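Lantibiotic dehydratase (Microbispora corallina, PDB 5EHK) is a tRNA-dependent dehydratase that probably uses glutamyl-tRNA to dehydrate serine and threonine residues of the precursor peptide during biosynthesis of the lantibiotic NAI-107. Local coordinates at residues D832-P840 and I935-R943; D852-S860 and M1080-G1088. All blocks are in the same frame, centred on the assembly; numbering follows the deposited sequence.

How the contacts relate
The two contacts illustrate how one domain packs helices against an edge of a small antiparallel sheet, and both fall in the region assigned to the dehydratase C-terminal family. Contact 1 joins two helices in a partly buried place where its charged groups meet the second subunit; contact 2 is buried and sets a helix against an edge strand of the sheet. The former relies on a carboxylate-guanidinium network above an apolar layer, the latter mainly on side chains bonded to backbone groups. Their centres lie about 13 Å apart, and they meet directly: Asp832 pairs with Arg858, though modelled too close for its geometry to be trusted, Leu835 packs on Phe856, and Ile935 on Trp854, so strand 853-861, one side of contact 2, also lines contact 1.

Contact 1: D832-P840 and I935-R943; sequences DDFLRDQVP and ISLLRLTRR
Arg836 and Arg939 bring their CA atoms to 5.5 Å where helices 832-837 and 935-942 cross at -109°, a steep angle that confines contact to a short patch. Arg836 is the knob, lying among Leu938, Arg939, Thr941 and Arg942. Its chain bends at chi3, and Arg836 NH1 bonds to Leu938 O at 2.8 Å from above the carbonyl plane. Arg942, with CG anti to the backbone N (chi1 168°), grips Asp837 end-on: NH1 goes to OD1, while Arg942 NH2 meets Asp837 OD2 at 2.6 Å. Arg942 NH2 also reaches Asp833 OD1 at 3.2 Å in a nearly straight bond. Arg836 NH2 approaches that oxygen from the opposite face of the carboxylate, so one acceptor ties both arginines together. This shared negative charge probably offsets the proximity of their NE atoms, 3.7 Å between Arg836 and Arg942. Beneath the charges, Leu835 CD1 touches Leu938 CD1 at 3.7 Å, and Ile935 CD1 packs on Val839 CG1. Ser230 of the second subunit hydrogen-bonds Asp833 OD2, and Arg208 of that subunit packs on Asp833 and Asp837. Within the chain, Leu835, Val839 and Ile935 face strand 853-861, while Leu938 and Thr941 lean on Leu950 of helix 950-965.

Contact 2: D852-S860 and M1080-G1088; sequences DRWFFIRYS and MTCNRLIGG
Asn1083 faces the backbone of Arg858 with its whole amide: Asn1083 OD1 accepts from Arg858 N at 2.8 Å, and Asn1083 ND2 donates to Arg858 O at 2.8 Å. The side chain can do this because its CG extends away from the helix backbone N (chi1 -178°), which carries the amide across to strand 853-860, itself running at 80° to helix 1080-1085. Arg1084, the next residue of the helix, bonds to a carbonyl two residues earlier in the strand, Arg1084 NH1 meeting Phe856 O at 3.0 Å; the oxygen lies in the guanidinium plane, although the nitrogen stands above the plane of the carbonyl. A bend at chi3 turns the guanidinium there, while Asp930 of helix 920-942 takes NE in a salt bridge and, with the NH1 bond, probably limits its rotation. The aliphatic part of Arg1084 is used as well: Arg1084 CG sits over one face of the Phe856 ring, 4.0 Å from its centroid, in a CH-pi contact. The Phe856 ring stands nearly perpendicular to the Arg1084 guanidinium. Ile857 CG2 meets that group at Arg1084 NH1, 3.8 Å away. Arg858 reaches the C-terminal end of the helix, where the carbonyls of Arg1084 and Leu1085 would suit its positive charge, though the exact bonding there is doubtful; Asp832 pairs with its NH2, modelled too close for detail. Strand 864-872 pairs with the other edge, and Asn1083 and Arg1084 supply part of the hydrogen bonding of this edge strand, Ser931 of helix 920-942 taking Phe856 N: a helix packed across the edge strand of an antiparallel sheet.

Contact 1: D832-P840 and I935-R943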
loop_
_atom_site.group_PDB
_atom_site.type_symbol
_atom_site.label_atom_id
_atom_site.label_comp_id
_atom_site.label_asym_id
_atom_site.label_seq_id
_atom_site.Cartn_x
_atom_site.Cartn_y
_atom_site.Cartn_z
ATOM N N ASP A 832 12.175 7.845 26.087
ATOM C CA ASP A 832 13.139 7.696 27.178
ATOM C C ASP A 832 13.219 8.895 28.122
ATOM O O ASP A 832 13.193 8.706 29.332
ATOM C CB ASP A 832 14.502 7.345 26.629
ATOM C CG ASP A 832 14.496 6.003 26.032
ATOM O OD1 ASP A 832 13.435 5.397 26.161
ATOM O OD2 ASP A 832 15.498 5.536 25.469
ATOM N N ASP A 833 13.270 10.113 27.581
ATOM C CA ASP A 833 13.227 11.323 28.426
ATOM C C ASP A 833 11.922 11.446 29.197
ATOM O O ASP A 833 11.931 11.786 30.383
ATOM C CB ASP A 833 13.456 12.619 27.629
ATOM C CG ASP A 833 14.934 12.927 27.420
ATOM O OD1 ASP A 833 15.767 12.384 28.190
ATOM O OD2 ASP A 833 15.263 13.677 26.465
ATOM N N PHE A 834 10.806 11.164 28.523
ATOM C CA PHE A 834 9.500 11.236 29.158
ATOM C C PHE A 834 9.438 10.239 30.340
ATOM O O PHE A 834 8.934 10.560 31.418
ATOM C CB PHE A 834 8.388 10.982 28.133
ATOM C CG PHE A 834 7.010 11.322 28.643
ATOM C CD1 PHE A 834 6.523 12.608 28.526
ATOM C CD2 PHE A 834 6.236 10.361 29.277
ATOM C CE1 PHE A 834 5.304 12.930 28.997
ATOM C CE2 PHE A 834 5.008 10.682 29.765
ATOM C CZ PHE A 834 4.532 11.979 29.630
ATOM N N LEU A 835 9.972 9.037 30.106
ATOM C CA LEU A 835 10.095 8.003 31.125
ATOM C C LEU A 835 10.994 8.389 32.300
ATOM O O LEU A 835 10.693 8.062 33.452
ATOM C CB LEU A 835 10.595 6.704 30.501
ATOM C CG LEU A 835 9.612 5.962 29.592
ATOM C CD1 LEU A 835 10.314 4.878 28.789
ATOM C CD2 LEU A 835 8.445 5.388 30.415
ATOM N N ARG A 836 12.101 9.067 32.013
ATOM C CA ARG A 836 13.018 9.503 33.069
ATOM C C ARG A 836 12.400 10.590 33.958
ATOM O O ARG A 836 12.480 10.521 35.185
ATOM C CB ARG A 836 14.356 9.966 32.468
ATOM C CG ARG A 836 15.221 8.810 31.944
ATOM C CD ARG A 836 16.618 9.229 31.530
ATOM N NE ARG A 836 16.660 9.691 30.146
ATOM C CZ ARG A 836 17.167 9.001 29.129
ATOM N NH1 ARG A 836 17.719 7.811 29.331
ATOM N NH2 ARG A 836 17.142 9.521 27.906
ATOM N N ASP A 837 11.739 11.552 33.324
ATOM C CA ASP A 837 11.308 12.771 33.975
ATOM C C ASP A 837 9.816 12.895 34.299
ATOM O O ASP A 837 9.464 13.437 35.336
ATOM C CB ASP A 837 11.689 13.963 33.094
ATOM C CG ASP A 837 13.174 14.044 32.816
ATOM O OD1 ASP A 837 13.989 13.571 33.631
ATOM O OD2 ASP A 837 13.527 14.612 31.774
ATOM N N GLN A 838 8.942 12.431 33.412
ATOM C CA GLN A 838 7.502 12.697 33.545
ATOM C C GLN A 838 6.689 11.548 34.159
ATOM O O GLN A 838 5.778 11.791 34.947
ATOM C CB GLN A 838 6.875 13.111 32.198
ATOM C CG GLN A 838 7.026 14.585 31.841
ATOM C CD GLN A 838 8.443 14.967 31.425
ATOM O OE1 GLN A 838 9.069 14.300 30.589
ATOM N NE2 GLN A 838 8.955 16.041 32.013
ATOM N N VAL A 839 6.977 10.310 33.754
ATOM C CA VAL A 839 6.277 9.145 34.301
ATOM C C VAL A 839 6.430 9.028 35.857
ATOM O O VAL A 839 5.456 8.723 36.558
ATOM C CB VAL A 839 6.627 7.842 33.510
ATOM C CG1 VAL A 839 5.984 6.607 34.157
ATOM C CG2 VAL A 839 6.124 7.961 32.073
ATOM N N PRO A 840 7.641 9.323 36.394
ATOM C CA PRO A 840 7.772 9.373 37.854
ATOM C C PRO A 840 6.755 10.293 38.493
ATOM O O PRO A 840 6.212 9.935 39.544
ATOM C CB PRO A 840 9.170 9.934 38.051
ATOM C CG PRO A 840 9.915 9.395 36.901
ATOM C CD PRO A 840 8.964 9.444 35.747
ATOM N N ILE A 935 12.707 2.442 34.455
ATOM C CA ILE A 935 12.870 3.862 34.716
ATOM C C ILE A 935 14.204 4.158 35.422
ATOM O O ILE A 935 14.919 5.093 35.048
ATOM C CB ILE A 935 11.693 4.407 35.529
ATOM C CG1 ILE A 935 10.432 4.324 34.686
ATOM C CG2 ILE A 935 11.955 5.818 35.983
ATOM C CD1 ILE A 935 9.248 4.919 35.367
ATOM N N SER A 936 14.537 3.350 36.430
ATOM C CA SER A 936 15.811 3.471 37.152
ATOM C C SER A 936 17.016 3.375 36.227
ATOM O O SER A 936 17.931 4.213 36.290
ATOM C CB SER A 936 15.941 2.352 38.177
ATOM O OG SER A 936 15.467 2.755 39.436
ATOM N N LEU A 937 16.986 2.353 35.364
ATOM C CA LEU A 937 18.054 2.074 34.431
ATOM C C LEU A 937 18.187 3.190 33.380
ATOM O O LEU A 937 19.291 3.650 33.066
ATOM C CB LEU A 937 17.805 0.722 33.770
ATOM C CG LEU A 937 17.909 -0.503 34.677
ATOM C CD1 LEU A 937 17.650 -1.782 33.910
ATOM C CD2 LEU A 937 19.273 -0.584 35.361
ATOM N N LEU A 938 17.056 3.651 32.861
ATOM C CA LEU A 938 17.079 4.726 31.884
ATOM C C LEU A 938 17.672 5.985 32.492
ATOM O O LEU A 938 18.374 6.726 31.813
ATOM C CB LEU A 938 15.675 4.996 31.341
ATOM C CG LEU A 938 15.157 3.937 30.368
ATOM C CD1 LEU A 938 13.653 4.077 30.156
ATOM C CD2 LEU A 938 15.910 4.017 29.038
ATOM N N ARG A 939 17.375 6.224 33.771
ATOM C CA ARG A 939 17.881 7.396 34.472
ATOM C C ARG A 939 19.396 7.314 34.697
ATOM O O ARG A 939 20.088 8.331 34.625
ATOM C CB ARG A 939 17.144 7.621 35.788
ATOM C CG ARG A 939 15.734 8.126 35.630
ATOM C CD ARG A 939 15.000 8.162 36.970
ATOM N NE ARG A 939 15.612 9.156 37.838
ATOM C CZ ARG A 939 15.212 10.418 37.917
ATOM N NH1 ARG A 939 14.160 10.817 37.209
ATOM N NH2 ARG A 939 15.849 11.271 38.718
ATOM N N LEU A 940 19.915 6.115 34.956
ATOM C CA LEU A 940 21.368 5.947 35.036
ATOM C C LEU A 940 21.947 6.267 33.669
ATOM O O LEU A 940 22.938 6.989 33.536
ATOM C CB LEU A 940 21.770 4.526 35.442
ATOM C CG LEU A 940 21.395 4.054 36.847
ATOM C CD1 LEU A 940 21.858 2.618 37.096
ATOM C CD2 LEU A 940 21.942 5.001 37.911
ATOM N N THR A 941 21.304 5.717 32.652
ATOM C CA THR A 941 21.778 5.796 31.269
ATOM C C THR A 941 21.889 7.238 30.692
ATOM O O THR A 941 22.690 7.494 29.791
ATOM C CB THR A 941 20.942 4.827 30.410
ATOM O OG1 THR A 941 21.718 3.649 30.163
ATOM C CG2 THR A 941 20.452 5.447 29.128
ATOM N N ARG A 942 21.112 8.173 31.236
ATOM C CA ARG A 942 21.218 9.568 30.827
ATOM C C ARG A 942 22.578 10.145 31.213
ATOM O O ARG A 942 23.127 10.977 30.493
ATOM C CB ARG A 942 20.108 10.423 31.461
ATOM C CG ARG A 942 20.300 11.946 31.320
ATOM C CD ARG A 942 19.281 12.748 32.139
ATOM N NE ARG A 942 18.011 12.844 31.438
ATOM C CZ ARG A 942 16.884 13.286 31.982
ATOM N NH1 ARG A 942 16.871 13.700 33.242
ATOM N NH2 ARG A 942 15.761 13.305 31.261
ATOM N N ARG A 943 23.128 9.690 32.339
ATOM C CA ARG A 943 24.319 10.334 32.885
ATOM C C ARG A 943 25.489 10.225 31.937
ATOM O O ARG A 943 25.753 9.161 31.372
ATOM C CB ARG A 943 24.734 9.771 34.247
ATOM C CG ARG A 943 25.892 10.573 34.869
ATOM C CD ARG A 943 26.391 9.994 36.191
ATOM N NE ARG A 943 27.107 8.729 36.005
ATOM C CZ ARG A 943 28.359 8.625 35.557
ATOM N NH1 ARG A 943 29.054 9.713 35.245
ATOM N NH2 ARG A 943 28.920 7.430 35.421
#

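Contact 2: D852-S860 and M1080-G1088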
loop_
_atom_site.group_PDB
_atom_site.type_symbol
_atom_site.label_atom_id
_atom_site.label_comp_id
_atom_site.label_asym_id
_atom_site.label_seq_id
_atom_site.Cartn_x
_atom_site.Cartn_y
_atom_site.Cartn_z
ATOM N N ASP A 852 -2.795 0.839 43.710
ATOM C CA ASP A 852 -2.071 -0.260 44.363
ATOM C C ASP A 852 -1.100 -0.931 43.403
ATOM O O ASP A 852 -0.161 -1.622 43.813
ATOM C CB ASP A 852 -3.044 -1.275 45.000
ATOM C CG ASP A 852 -3.597 -2.300 44.001
ATOM O OD1 ASP A 852 -3.813 -3.449 44.405
ATOM O OD2 ASP A 852 -3.853 -1.972 42.823
ATOM N N ARG A 853 -1.351 -0.738 42.118
ATOM C CA ARG A 853 -0.492 -1.270 41.086
ATOM C C ARG A 853 -0.379 -0.262 39.952
ATOM O O ARG A 853 -1.343 0.423 39.621
ATOM C CB ARG A 853 -1.057 -2.583 40.564
ATOM C CG ARG A 853 -0.892 -3.738 41.505
ATOM C CD ARG A 853 0.571 -4.110 41.637
ATOM N NE ARG A 853 0.782 -5.079 42.713
ATOM C CZ ARG A 853 1.806 -5.058 43.562
ATOM N NH1 ARG A 853 2.740 -4.131 43.460
ATOM N NH2 ARG A 853 1.898 -5.980 44.511
ATOM N N TRP A 854 0.799 -0.182 39.346
ATOM C CA TRP A 854 0.973 0.646 38.164
ATOM C C TRP A 854 1.994 -0.035 37.277
ATOM O O TRP A 854 2.804 -0.809 37.772
ATOM C CB TRP A 854 1.441 2.055 38.531
ATOM C CG TRP A 854 2.914 2.099 38.769
ATOM C CD1 TRP A 854 3.552 1.844 39.941
ATOM C CD2 TRP A 854 3.936 2.405 37.817
ATOM N NE1 TRP A 854 4.895 1.971 39.781
ATOM C CE2 TRP A 854 5.166 2.318 38.485
ATOM C CE3 TRP A 854 3.931 2.739 36.456
ATOM C CZ2 TRP A 854 6.378 2.564 37.860
ATOM C CZ3 TRP A 854 5.126 2.980 35.829
ATOM C CH2 TRP A 854 6.339 2.890 36.530
ATOM N N PHE A 855 1.934 0.213 35.973
ATOM C CA PHE A 855 2.998 -0.238 35.087
ATOM C C PHE A 855 2.979 0.537 33.772
ATOM O O PHE A 855 2.044 1.288 33.514
ATOM C CB PHE A 855 2.975 -1.764 34.901
ATOM C CG PHE A 855 1.847 -2.294 34.036
ATOM C CD1 PHE A 855 0.684 -2.802 34.609
ATOM C CD2 PHE A 855 1.954 -2.315 32.642
ATOM C CE1 PHE A 855 -0.348 -3.331 33.808
ATOM C CE2 PHE A 855 0.911 -2.845 31.836
ATOM C CZ PHE A 855 -0.237 -3.345 32.423
ATOM N N PHE A 856 4.003 0.381 32.946
ATOM C CA PHE A 856 3.940 1.001 31.646
ATOM C C PHE A 856 4.466 0.047 30.600
ATOM O O PHE A 856 5.356 -0.761 30.881
ATOM C CB PHE A 856 4.739 2.305 31.602
ATOM C CG PHE A 856 6.193 2.104 31.277
ATOM C CD1 PHE A 856 6.624 2.000 29.954
ATOM C CD2 PHE A 856 7.131 2.014 32.290
ATOM C CE1 PHE A 856 7.937 1.787 29.670
ATOM C CE2 PHE A 856 8.448 1.815 31.997
ATOM C CZ PHE A 856 8.856 1.703 30.688
ATOM N N ILE A 857 3.935 0.180 29.385
ATOM C CA ILE A 857 4.461 -0.522 28.235
ATOM C C ILE A 857 4.606 0.461 27.056
ATOM O O ILE A 857 3.905 1.476 26.969
ATOM C CB ILE A 857 3.574 -1.711 27.798
ATOM C CG1 ILE A 857 2.249 -1.233 27.204
ATOM C CG2 ILE A 857 3.309 -2.671 28.947
ATOM C CD1 ILE A 857 1.435 -2.344 26.597
ATOM N N ARG A 858 5.527 0.139 26.156
ATOM C CA ARG A 858 5.676 0.819 24.893
ATOM C C ARG A 858 4.801 0.024 23.920
ATOM O O ARG A 858 4.829 -1.207 23.881
ATOM C CB ARG A 858 7.155 0.816 24.496
ATOM C CG ARG A 858 8.037 1.574 25.486
ATOM C CD ARG A 858 9.561 1.256 25.391
ATOM N NE ARG A 858 10.386 2.422 25.188
ATOM C CZ ARG A 858 11.378 2.838 25.965
ATOM N NH1 ARG A 858 11.740 2.216 27.064
ATOM N NH2 ARG A 858 11.994 3.943 25.619
ATOM N N TYR A 859 3.966 0.731 23.180
ATOM C CA TYR A 859 2.953 0.085 22.373
ATOM C C TYR A 859 2.946 0.754 21.010
ATOM O O TYR A 859 3.241 1.941 20.886
ATOM C CB TYR A 859 1.576 0.237 23.051
ATOM C CG TYR A 859 0.560 -0.797 22.635
ATOM C CD1 TYR A 859 0.324 -1.916 23.430
ATOM C CD2 TYR A 859 -0.155 -0.673 21.438
ATOM C CE1 TYR A 859 -0.602 -2.891 23.060
ATOM C CE2 TYR A 859 -1.088 -1.646 21.054
ATOM C CZ TYR A 859 -1.305 -2.756 21.875
ATOM O OH TYR A 859 -2.218 -3.733 21.531
ATOM N N SER A 860 2.592 0.005 19.981
ATOM C CA SER A 860 2.359 0.627 18.689
ATOM C C SER A 860 0.991 0.223 18.143
ATOM O O SER A 860 0.713 -0.964 17.993
ATOM C CB SER A 860 3.468 0.257 17.712
ATOM O OG SER A 860 3.090 0.641 16.414
ATOM N N MET A 1080 8.600 -8.535 27.638
ATOM C CA MET A 1080 8.177 -7.280 28.266
ATOM C C MET A 1080 9.312 -6.481 28.912
ATOM O O MET A 1080 9.239 -5.252 28.976
ATOM C CB MET A 1080 7.019 -7.505 29.255
ATOM C CG MET A 1080 5.673 -7.880 28.610
ATOM S SD MET A 1080 4.881 -6.615 27.564
ATOM C CE MET A 1080 5.731 -6.743 26.013
ATOM N N THR A 1081 10.354 -7.163 29.385
ATOM C CA THR A 1081 11.488 -6.449 29.945
ATOM C C THR A 1081 12.176 -5.710 28.812
ATOM O O THR A 1081 12.590 -4.565 28.974
ATOM C CB THR A 1081 12.451 -7.361 30.745
ATOM O OG1 THR A 1081 12.018 -7.397 32.109
ATOM C CG2 THR A 1081 13.842 -6.801 30.764
ATOM N N CYS A 1082 12.220 -6.328 27.644
ATOM C CA CYS A 1082 12.791 -5.670 26.486
ATOM C C CYS A 1082 11.892 -4.535 25.984
ATOM O O CYS A 1082 12.384 -3.461 25.617
ATOM C CB CYS A 1082 13.053 -6.679 25.368
ATOM S SG CYS A 1082 14.334 -7.866 25.752
ATOM N N ASN A 1083 10.585 -4.772 25.985
ATOM C CA ASN A 1083 9.652 -3.739 25.592
ATOM C C ASN A 1083 9.861 -2.521 26.475
ATOM O O ASN A 1083 10.081 -1.443 25.974
ATOM C CB ASN A 1083 8.191 -4.207 25.655
ATOM C CG ASN A 1083 7.210 -3.119 25.195
ATOM O OD1 ASN A 1083 6.605 -2.421 26.013
ATOM N ND2 ASN A 1083 7.059 -2.967 23.889
ATOM N N ARG A 1084 9.899 -2.690 27.788
ATOM C CA ARG A 1084 9.987 -1.509 28.617
ATOM C C ARG A 1084 11.288 -0.754 28.431
ATOM O O ARG A 1084 11.328 0.458 28.569
ATOM C CB ARG A 1084 9.791 -1.859 30.084
ATOM C CG ARG A 1084 8.354 -1.936 30.490
ATOM C CD ARG A 1084 8.255 -2.278 31.944
ATOM N NE ARG A 1084 8.042 -3.703 32.138
ATOM C CZ ARG A 1084 6.855 -4.287 32.034
ATOM N NH1 ARG A 1084 5.777 -3.568 31.719
ATOM N NH2 ARG A 1084 6.747 -5.585 32.245
ATOM N N LEU A 1085 12.350 -1.483 28.130
ATOM C CA LEU A 1085 13.680 -0.906 28.082
ATOM C C LEU A 1085 14.043 -0.480 26.641
ATOM O O LEU A 1085 14.452 0.660 26.415
ATOM C CB LEU A 1085 14.696 -1.898 28.654
ATOM C CG LEU A 1085 15.599 -1.660 29.872
ATOM C CD1 LEU A 1085 15.323 -0.393 30.636
ATOM C CD2 LEU A 1085 15.521 -2.856 30.782
ATOM N N ILE A 1086 13.832 -1.346 25.654
ATOM C CA ILE A 1086 14.218 -0.988 24.282
ATOM C C ILE A 1086 13.080 -1.324 23.344
ATOM O O ILE A 1086 11.900 -1.235 23.713
ATOM C CB ILE A 1086 15.491 -1.730 23.823
ATOM C CG1 ILE A 1086 15.313 -3.241 23.994
ATOM C CG2 ILE A 1086 16.714 -1.270 24.618
ATOM C CD1 ILE A 1086 16.435 -4.046 23.446
ATOM N N GLY A 1087 13.389 -1.676 22.113
ATOM C CA GLY A 1087 12.309 -2.187 21.295
ATOM C C GLY A 1087 11.232 -1.195 20.896
ATOM O O GLY A 1087 11.121 -0.087 21.425
ATOM N N GLY A 1088 10.393 -1.659 19.984
ATOM C CA GLY A 1088 9.945 -0.821 18.906
ATOM C C GLY A 1088 10.883 -1.289 17.803
ATOM O O GLY A 1088 11.065 -0.608 16.788
#